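Local coordinates for adhesin YadA (Yersinia enterocolitica, PDB 1P9H), which binds collagen as a trimeric outer-membrane adhesin, promoting attachment to and invasion of eukaryotic cells and protecting the bacterium from complement and phagocytosis, at residues S78-G82 and V83-A87; A99-G103 and A104-A108; G125-G129 and F130-A134; H147-A150 and N151-Y154. All coordinates share one frame; numbering follows the deposited sequence.

Interaction 1. Residues S78-G82 and V83-A87; sequences SIATG and VNSVA
Ser85 reaches back to Gly82 across a type II beta turn that runs from Gly82 to Ser85 and links two strands of the left-handed parallel beta-roll in the YadA head. The two arms of the bend run in nearly opposite directions, 156° apart. Starting at the root of the serine side chain, CB of Ser85 lies 3.3 Å from Gly82 O. One bond further out, Ser85 OG donates a hydrogen bond to Gly82 O at 2.7 Å, because chi1 of 62° sets the hydroxyl between the backbone N and the carbonyl carbon. Ser85 N gives the same Gly82 O the ordinary turn bond, 3.1 Å long, so one carbonyl takes two donors, both from one face of its plane. Serine suits the place because a hydroxyl one bond beyond CB just spans this gap. Asn84 holds phi of 60°, a left-handed conformation that asparagine tolerates better than most residues. Past the turn only small side chains face each other: Ala80 CB and Ala87 CB stand 4.3 Å apart. Val86 points away from 78-82 and packs on Tyr102 of a neighbouring subunit. The methyl of Ala80 also covers the serine hydroxyl, with Ala80 CB 3.4 Å from Ser85 OG.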
loop_
_atom_site.group_PDB
_atom_site.type_symbol
_atom_site.label_atom_id
_atom_site.label_comp_id
_atom_site.label_asym_id
_atom_site.label_seq_id
_atom_site.Cartn_x
_atom_site.Cartn_y
_atom_site.Cartn_z
ATOM N N SER A 78 -19.484 -0.729 0.271
ATOM C CA SER A 78 -18.294 -1.190 0.979
ATOM C C SER A 78 -18.713 -1.985 2.212
ATOM O O SER A 78 -19.765 -1.727 2.802
ATOM C CB SER A 78 -17.411 -0.002 1.383
ATOM O OG SER A 78 -18.091 0.867 2.267
ATOM N N ILE A 79 -17.890 -2.952 2.598
ATOM C CA ILE A 79 -18.190 -3.806 3.741
ATOM C C ILE A 79 -16.959 -4.069 4.594
ATOM O O ILE A 79 -15.943 -4.531 4.088
ATOM C CB ILE A 79 -18.717 -5.188 3.280
ATOM C CG1 ILE A 79 -19.934 -5.015 2.370
ATOM C CG2 ILE A 79 -19.074 -6.033 4.495
ATOM C CD1 ILE A 79 -20.372 -6.297 1.671
ATOM N N ALA A 80 -17.059 -3.766 5.884
ATOM C CA ALA A 80 -15.983 -4.022 6.839
ATOM C C ALA A 80 -16.666 -4.925 7.858
ATOM O O ALA A 80 -17.378 -4.448 8.742
ATOM C CB ALA A 80 -15.521 -2.725 7.491
ATOM N N THR A 81 -16.439 -6.228 7.710
ATOM C CA THR A 81 -17.049 -7.246 8.560
ATOM C C THR A 81 -16.297 -7.546 9.854
ATOM O O THR A 81 -16.897 -7.973 10.840
ATOM C CB THR A 81 -17.196 -8.574 7.780
ATOM O OG1 THR A 81 -17.761 -8.317 6.489
ATOM C CG2 THR A 81 -18.098 -9.538 8.528
ATOM N N GLY A 82 -14.987 -7.327 9.848
ATOM C CA GLY A 82 -14.178 -7.608 11.019
ATOM C C GLY A 82 -13.955 -6.515 12.038
ATOM O O GLY A 82 -14.088 -5.325 11.751
ATOM N N VAL A 83 -13.624 -6.938 13.253
ATOM C CA VAL A 83 -13.329 -6.006 14.325
ATOM C C VAL A 83 -12.105 -5.226 13.848
ATOM O O VAL A 83 -11.145 -5.816 13.347
ATOM C CB VAL A 83 -12.979 -6.754 15.625
ATOM C CG1 VAL A 83 -12.547 -5.769 16.702
ATOM C CG2 VAL A 83 -14.181 -7.561 16.091
ATOM N N ASN A 84 -12.156 -3.906 13.982
ATOM C CA ASN A 84 -11.054 -3.037 13.573
ATOM C C ASN A 84 -10.671 -3.114 12.098
ATOM O O ASN A 84 -9.580 -2.685 11.732
ATOM C CB ASN A 84 -9.799 -3.326 14.405
ATOM C CG ASN A 84 -9.984 -3.013 15.870
ATOM O OD1 ASN A 84 -10.622 -2.027 16.228
ATOM N ND2 ASN A 84 -9.406 -3.844 16.730
ATOM N N SER A 85 -11.541 -3.659 11.254
ATOM C CA SER A 85 -11.222 -3.749 9.833
ATOM C C SER A 85 -11.498 -2.424 9.129
ATOM O O SER A 85 -12.273 -1.596 9.613
ATOM C CB SER A 85 -12.011 -4.879 9.163
ATOM O OG SER A 85 -13.407 -4.665 9.235
ATOM N N VAL A 86 -10.853 -2.228 7.984
ATOM C CA VAL A 86 -10.998 -0.997 7.218
ATOM C C VAL A 86 -11.187 -1.315 5.741
ATOM O O VAL A 86 -10.365 -2.002 5.139
ATOM C CB VAL A 86 -9.743 -0.108 7.373
ATOM C CG1 VAL A 86 -9.927 1.194 6.605
ATOM C CG2 VAL A 86 -9.478 0.174 8.855
ATOM N N ALA A 87 -12.272 -0.813 5.163
ATOM C CA ALA A 87 -12.560 -1.045 3.750
ATOM C C ALA A 87 -12.977 0.259 3.092
ATOM O O ALA A 87 -13.983 0.854 3.470
ATOM C CB ALA A 87 -13.676 -2.076 3.607
#

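Interaction 2. Residues A99-G103 and A104-A108; sequences AVTYG and AASTA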
loop_
_atom_site.group_PDB
_atom_site.type_symbol
_atom_site.label_atom_id
_atom_site.label_comp_id
_atom_site.label_asym_id
_atom_site.label_seq_id
_atom_site.Cartn_x
_atom_site.Cartn_y
_atom_site.Cartn_z
ATOM N N ALA A 99 -8.461 -6.720 8.922
ATOM C CA ALA A 99 -8.172 -6.666 7.493
ATOM C C ALA A 99 -8.299 -5.243 6.964
ATOM O O ALA A 99 -9.112 -4.461 7.456
ATOM C CB ALA A 99 -9.124 -7.586 6.732
ATOM N N VAL A 100 -7.473 -4.903 5.980
ATOM C CA VAL A 100 -7.548 -3.582 5.373
ATOM C C VAL A 100 -7.616 -3.740 3.864
ATOM O O VAL A 100 -6.873 -4.525 3.268
ATOM C CB VAL A 100 -6.339 -2.676 5.739
ATOM C CG1 VAL A 100 -6.194 -2.591 7.249
ATOM C CG2 VAL A 100 -5.064 -3.194 5.100
ATOM N N THR A 101 -8.540 -3.013 3.248
ATOM C CA THR A 101 -8.718 -3.049 1.802
ATOM C C THR A 101 -8.887 -1.630 1.289
ATOM O O THR A 101 -9.550 -0.809 1.922
ATOM C CB THR A 101 -9.963 -3.869 1.388
ATOM O OG1 THR A 101 -11.117 -3.378 2.081
ATOM C CG2 THR A 101 -9.767 -5.338 1.706
ATOM N N TYR A 102 -8.280 -1.344 0.143
ATOM C CA TYR A 102 -8.366 -0.015 -0.446
ATOM C C TYR A 102 -8.471 -0.124 -1.953
ATOM O O TYR A 102 -7.528 -0.557 -2.611
ATOM C CB TYR A 102 -7.110 0.776 -0.065
ATOM C CG TYR A 102 -7.176 2.254 -0.351
ATOM C CD1 TYR A 102 -6.405 2.828 -1.366
ATOM C CD2 TYR A 102 -7.979 3.088 0.420
ATOM C CE1 TYR A 102 -6.435 4.203 -1.598
ATOM C CE2 TYR A 102 -8.019 4.461 0.196
ATOM C CZ TYR A 102 -7.245 5.012 -0.808
ATOM O OH TYR A 102 -7.266 6.373 -1.001
ATOM N N GLY A 103 -9.622 0.268 -2.494
ATOM C CA GLY A 103 -9.823 0.202 -3.930
ATOM C C GLY A 103 -11.127 -0.477 -4.302
ATOM O O GLY A 103 -11.677 -1.260 -3.525
ATOM N N ALA A 104 -11.622 -0.172 -5.496
ATOM C CA ALA A 104 -12.863 -0.758 -5.977
ATOM C C ALA A 104 -12.769 -2.278 -6.051
ATOM O O ALA A 104 -11.839 -2.826 -6.646
ATOM C CB ALA A 104 -13.205 -0.192 -7.357
ATOM N N ALA A 105 -13.737 -2.953 -5.440
ATOM C CA ALA A 105 -13.803 -4.411 -5.452
ATOM C C ALA A 105 -12.567 -5.109 -4.894
ATOM O O ALA A 105 -12.248 -6.232 -5.293
ATOM C CB ALA A 105 -14.085 -4.902 -6.873
ATOM N N SER A 106 -11.871 -4.446 -3.978
ATOM C CA SER A 106 -10.696 -5.039 -3.351
ATOM C C SER A 106 -11.213 -5.927 -2.220
ATOM O O SER A 106 -12.240 -5.624 -1.610
ATOM C CB SER A 106 -9.764 -3.943 -2.821
ATOM O OG SER A 106 -10.450 -3.031 -1.982
ATOM N N THR A 107 -10.510 -7.023 -1.944
ATOM C CA THR A 107 -10.937 -7.965 -0.915
ATOM C C THR A 107 -9.780 -8.472 -0.066
ATOM O O THR A 107 -8.717 -8.804 -0.586
ATOM C CB THR A 107 -11.627 -9.189 -1.557
ATOM O OG1 THR A 107 -12.683 -8.747 -2.416
ATOM C CG2 THR A 107 -12.201 -10.107 -0.487
ATOM N N ALA A 108 -9.995 -8.547 1.243
ATOM C CA ALA A 108 -8.957 -9.030 2.143
ATOM C C ALA A 108 -9.513 -9.832 3.307
ATOM O O ALA A 108 -10.463 -9.412 3.970
ATOM C CB ALA A 108 -8.129 -7.858 2.683
#
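A chi1 of 53° turns the hydroxyl of Ser106 back over its own main chain and directs it at Gly103, where the carbonyl oxygen is waiting for it. Thr101 lies against the same hydroxyl, with Thr101 CB 3.5 Å from Ser106 OG. Gly103 O receives Ser106 OG at 2.7 Å and Ser106 N at 3.2 Å, the latter closing a type II beta turn in the left-handed beta-roll. Glycine is required at the first position: with phi of 131°, a CB would be jammed against the carbonyl O of Tyr102. At the far end, Ala99 CB and Ala108 CB approach to 4.2 Å, a spacing that small methyl groups allow between the two layers. Tyr102 turns the other way, toward the trimer interior, where its ring meets Tyr102 of both neighbouring subunits edge-to-face and its OH bonds to Thr101 O of one of them. Both Thr101 OG1 and Ser106 OG also hydrogen-bond to Ser92 OG from the preceding coil. The buried hydroxyls thus have polar partners inside the roll, and Ser106 ties its own turn to the coil before it.

Interaction 3. Residues G125-G129 and F130-A134; sequences GVAVG and FNSKA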
loop_
_atom_site.group_PDB
_atom_site.type_symbol
_atom_site.label_atom_id
_atom_site.label_comp_id
_atom_site.label_asym_id
_atom_site.label_seq_id
_atom_site.Cartn_x
_atom_site.Cartn_y
_atom_site.Cartn_z
ATOM N N GLY A 125 -2.089 -12.001 4.315
ATOM C CA GLY A 125 -1.302 -11.772 3.119
ATOM C C GLY A 125 -1.253 -10.308 2.731
ATOM O O GLY A 125 -1.825 -9.450 3.406
ATOM N N VAL A 126 -0.551 -10.026 1.640
ATOM C CA VAL A 126 -0.429 -8.667 1.128
ATOM C C VAL A 126 -0.569 -8.696 -0.385
ATOM O O VAL A 126 0.145 -9.427 -1.070
ATOM C CB VAL A 126 0.944 -8.046 1.464
ATOM C CG1 VAL A 126 1.081 -6.691 0.770
ATOM C CG2 VAL A 126 1.099 -7.888 2.969
ATOM N N ALA A 127 -1.508 -7.909 -0.899
ATOM C CA ALA A 127 -1.725 -7.812 -2.334
ATOM C C ALA A 127 -1.780 -6.331 -2.675
ATOM O O ALA A 127 -2.634 -5.608 -2.168
ATOM C CB ALA A 127 -3.039 -8.496 -2.728
ATOM N N VAL A 128 -0.844 -5.876 -3.501
ATOM C CA VAL A 128 -0.819 -4.479 -3.916
ATOM C C VAL A 128 -0.726 -4.431 -5.431
ATOM O O VAL A 128 0.210 -4.972 -6.021
ATOM C CB VAL A 128 0.383 -3.714 -3.324
ATOM C CG1 VAL A 128 0.317 -2.249 -3.751
ATOM C CG2 VAL A 128 0.373 -3.805 -1.807
ATOM N N GLY A 129 -1.704 -3.784 -6.057
ATOM C CA GLY A 129 -1.722 -3.682 -7.502
ATOM C C GLY A 129 -3.067 -4.090 -8.064
ATOM O O GLY A 129 -3.784 -4.897 -7.466
ATOM N N PHE A 130 -3.421 -3.527 -9.212
ATOM C CA PHE A 130 -4.682 -3.858 -9.851
ATOM C C PHE A 130 -4.725 -5.358 -10.136
ATOM O O PHE A 130 -3.821 -5.905 -10.761
ATOM C CB PHE A 130 -4.827 -3.058 -11.150
ATOM C CG PHE A 130 -6.142 -3.259 -11.848
ATOM C CD1 PHE A 130 -6.347 -4.357 -12.676
ATOM C CD2 PHE A 130 -7.180 -2.349 -11.673
ATOM C CE1 PHE A 130 -7.570 -4.546 -13.323
ATOM C CE2 PHE A 130 -8.405 -2.529 -12.315
ATOM C CZ PHE A 130 -8.598 -3.629 -13.141
ATOM N N ASN A 131 -5.776 -6.014 -9.655
ATOM C CA ASN A 131 -5.970 -7.448 -9.855
ATOM C C ASN A 131 -4.868 -8.338 -9.275
ATOM O O ASN A 131 -4.682 -9.472 -9.720
ATOM C CB ASN A 131 -6.147 -7.751 -11.349
ATOM C CG ASN A 131 -6.728 -9.129 -11.597
ATOM O OD1 ASN A 131 -7.715 -9.517 -10.969
ATOM N ND2 ASN A 131 -6.127 -9.872 -12.520
ATOM N N SER A 132 -4.134 -7.828 -8.290
ATOM C CA SER A 132 -3.090 -8.622 -7.645
ATOM C C SER A 132 -3.794 -9.682 -6.800
ATOM O O SER A 132 -4.879 -9.436 -6.263
ATOM C CB SER A 132 -2.197 -7.734 -6.766
ATOM O OG SER A 132 -2.944 -7.023 -5.794
ATOM N N LYS A 133 -3.187 -10.860 -6.681
ATOM C CA LYS A 133 -3.798 -11.950 -5.929
ATOM C C LYS A 133 -2.820 -12.718 -5.044
ATOM O O LYS A 133 -1.947 -13.430 -5.540
ATOM C CB LYS A 133 -4.455 -12.945 -6.896
ATOM C CG LYS A 133 -5.533 -12.366 -7.799
ATOM C CD LYS A 133 -5.967 -13.406 -8.828
ATOM C CE LYS A 133 -7.005 -12.857 -9.794
ATOM N NZ LYS A 133 -8.295 -12.557 -9.116
ATOM N N ALA A 134 -2.974 -12.568 -3.733
ATOM C CA ALA A 134 -2.140 -13.271 -2.763
ATOM C C ALA A 134 -3.040 -14.388 -2.246
ATOM O O ALA A 134 -3.585 -14.306 -1.143
ATOM C CB ALA A 134 -1.748 -12.331 -1.631
#
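This is a local contact round a tight bend, a type II beta turn from Gly129 to Ser132 that carries the chain from strand 126-128 to strand 133-134, one in each parallel sheet of the left-handed beta-roll. The short arms on either side of the bend run in nearly opposite directions, so the chain almost reverses. Ser132 holds the bend: Gly129 O accepts from Ser132 OG at 2.8 Å and from Ser132 N at 3.1 Å. Both donors reach Gly129 O from the same face, the hydroxyl tilted 24° from the carbonyl plane. Gly129 has phi of 130°, a value that would jam any CB against the preceding carbonyl, and Asn131 takes the left-handed third position, to which asparagine is well suited. The Asn131 amide, through ND2, bonds to Ser145 OG in the next coil. Phe130 points its ring off the corner, CG lying anti to the backbone N (chi1 -176°), and packs on Ala117 and on Asp111 of a neighbouring subunit. Val126 and Val128 point away from 130-134 and meet valines of the other subunits, joining the sheet to the trimer interior. Within the roll, alanine is small enough for the narrow gap between the sheets: Ala127 CB sits 4.2 Å from Ala134 CB, and the Ala134 methyl, through CB, also rests 3.5 Å from Val126 O.

Interaction 4. Residues H147-A150 and N151-Y154; sequences HVAA and NHGY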
loop_
_atom_site.group_PDB
_atom_site.type_symbol
_atom_site.label_atom_id
_atom_site.label_comp_id
_atom_site.label_asym_id
_atom_site.label_seq_id
_atom_site.Cartn_x
_atom_site.Cartn_y
_atom_site.Cartn_z
ATOM N N HIS A 147 0.581 -12.845 -8.946
ATOM C CA HIS A 147 -0.199 -13.928 -8.381
ATOM C C HIS A 147 0.583 -15.024 -7.682
ATOM O O HIS A 147 1.504 -15.611 -8.253
ATOM C CB HIS A 147 -1.048 -14.531 -9.513
ATOM C CG HIS A 147 -1.872 -15.714 -9.110
ATOM N ND1 HIS A 147 -2.574 -15.771 -7.927
ATOM C CD2 HIS A 147 -2.155 -16.863 -9.770
ATOM C CE1 HIS A 147 -3.256 -16.902 -7.875
ATOM N NE2 HIS A 147 -3.020 -17.583 -8.982
ATOM N N VAL A 148 0.221 -15.272 -6.427
ATOM C CA VAL A 148 0.820 -16.350 -5.656
ATOM C C VAL A 148 -0.315 -17.354 -5.501
ATOM O O VAL A 148 -1.300 -17.087 -4.807
ATOM C CB VAL A 148 1.287 -15.894 -4.258
ATOM C CG1 VAL A 148 1.849 -17.096 -3.488
ATOM C CG2 VAL A 148 2.354 -14.815 -4.388
ATOM N N ALA A 149 -0.192 -18.493 -6.173
ATOM C CA ALA A 149 -1.218 -19.527 -6.114
ATOM C C ALA A 149 -1.413 -20.022 -4.685
ATOM O O ALA A 149 -0.478 -20.026 -3.883
ATOM C CB ALA A 149 -0.842 -20.679 -7.031
ATOM N N ALA A 150 -2.634 -20.451 -4.379
ATOM C CA ALA A 150 -2.988 -20.911 -3.041
ATOM C C ALA A 150 -2.114 -22.014 -2.446
ATOM O O ALA A 150 -2.040 -22.147 -1.225
ATOM C CB ALA A 150 -4.454 -21.343 -3.021
ATOM N N ASN A 151 -1.456 -22.799 -3.297
ATOM C CA ASN A 151 -0.601 -23.886 -2.828
ATOM C C ASN A 151 0.867 -23.496 -2.687
ATOM O O ASN A 151 1.706 -24.327 -2.347
ATOM C CB ASN A 151 -0.732 -25.102 -3.760
ATOM C CG ASN A 151 -0.314 -24.803 -5.189
ATOM O OD1 ASN A 151 -0.631 -23.745 -5.738
ATOM N ND2 ASN A 151 0.383 -25.750 -5.811
ATOM N N HIS A 152 1.179 -22.228 -2.931
ATOM C CA HIS A 152 2.556 -21.760 -2.825
ATOM C C HIS A 152 2.746 -21.013 -1.511
ATOM O O HIS A 152 2.886 -19.789 -1.477
ATOM C CB HIS A 152 2.884 -20.863 -4.018
ATOM C CG HIS A 152 2.814 -21.577 -5.330
ATOM N ND1 HIS A 152 2.725 -20.916 -6.536
ATOM C CD2 HIS A 152 2.815 -22.899 -5.625
ATOM C CE1 HIS A 152 2.669 -21.800 -7.517
ATOM N NE2 HIS A 152 2.720 -23.011 -6.990
ATOM N N GLY A 153 2.746 -21.778 -0.425
ATOM C CA GLY A 153 2.890 -21.209 0.900
ATOM C C GLY A 153 4.068 -20.279 1.112
ATOM O O GLY A 153 5.171 -20.518 0.617
ATOM N N TYR A 154 3.806 -19.209 1.857
ATOM C CA TYR A 154 4.794 -18.199 2.214
ATOM C C TYR A 154 5.621 -17.642 1.064
ATOM O O TYR A 154 6.758 -17.216 1.264
ATOM C CB TYR A 154 5.727 -18.756 3.290
ATOM C CG TYR A 154 4.988 -19.280 4.497
ATOM C CD1 TYR A 154 4.636 -20.626 4.595
ATOM C CD2 TYR A 154 4.606 -18.424 5.526
ATOM C CE1 TYR A 154 3.922 -21.105 5.691
ATOM C CE2 TYR A 154 3.891 -18.890 6.624
ATOM C CZ TYR A 154 3.554 -20.231 6.701
ATOM O OH TYR A 154 2.852 -20.696 7.788
#
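Ala149 sets its methyl over one face of the His152 ring, a CH-pi contact in which Ala149 CB lies 3.9 Å from the ring centroid and 25° off the ring normal. The methyl is shifted toward the ND1-CE1 side of the ring, with Ala149 CB 3.6 Å from His152 ND1. The histidine comes to this place by its first torsion: chi1 of -63° sets CG anti to the carbonyl carbon and beside the backbone N, which folds the ring back over Ala149. Its rotation is fixed further by ND1, which hydrogen-bonds to Thr164 OG1. Asn151 adds its amide oxygen to the same face of the ring. A chi1 of 61° bends its amide back above its own backbone, bringing Asn151 OD1 to 3.3 Å from Ala149 CB. A type I beta turn from Ala149 to His152 underlies all this, closed by His152 N donating to Ala149 O at 2.9 Å, and it leads the beta-roll chain out of strand 147-148, the last strand of its sheet within this chain, into the loop before strand 156-158. Alanine suits the first position of the turn, its single methyl lying flat against the imidazole. From the strand, Val148 extends CG1 across the base of the histidine, with Val148 CG1 3.9 Å from His152 CB and 3.5 Å from His152 O. This buried valine also touches Ser139, Ser155 and Thr164, while Ala150 and Asn151 at the corner are exposed on the surface of the head.

In the fold
The four contacts follow one another along the chain and along the axis of the roll. Interactions 1 and 2 touch, their centres about 9 Å apart, through probable backbone hydrogen bonds between strands 86-88 and 100-102. Interactions 2 and 3, centres also about 9 Å apart, do not touch but share both parallel sheets. Interactions 3 and 4, centres about 12 Å apart, touch where strands 133-134 and 147-148 are neighbours in the eight-strand sheet; the centres of 1 and 4 are about 24 Å apart. Interactions 1 to 3 use the same glycine-to-serine type II turn, in 1 from the eight-strand sheet to the ten-strand one, in 2 and 3 the other way; interaction 4 uses a type I turn. The succession builds an elongated head whose valines and tyrosine join three subunits.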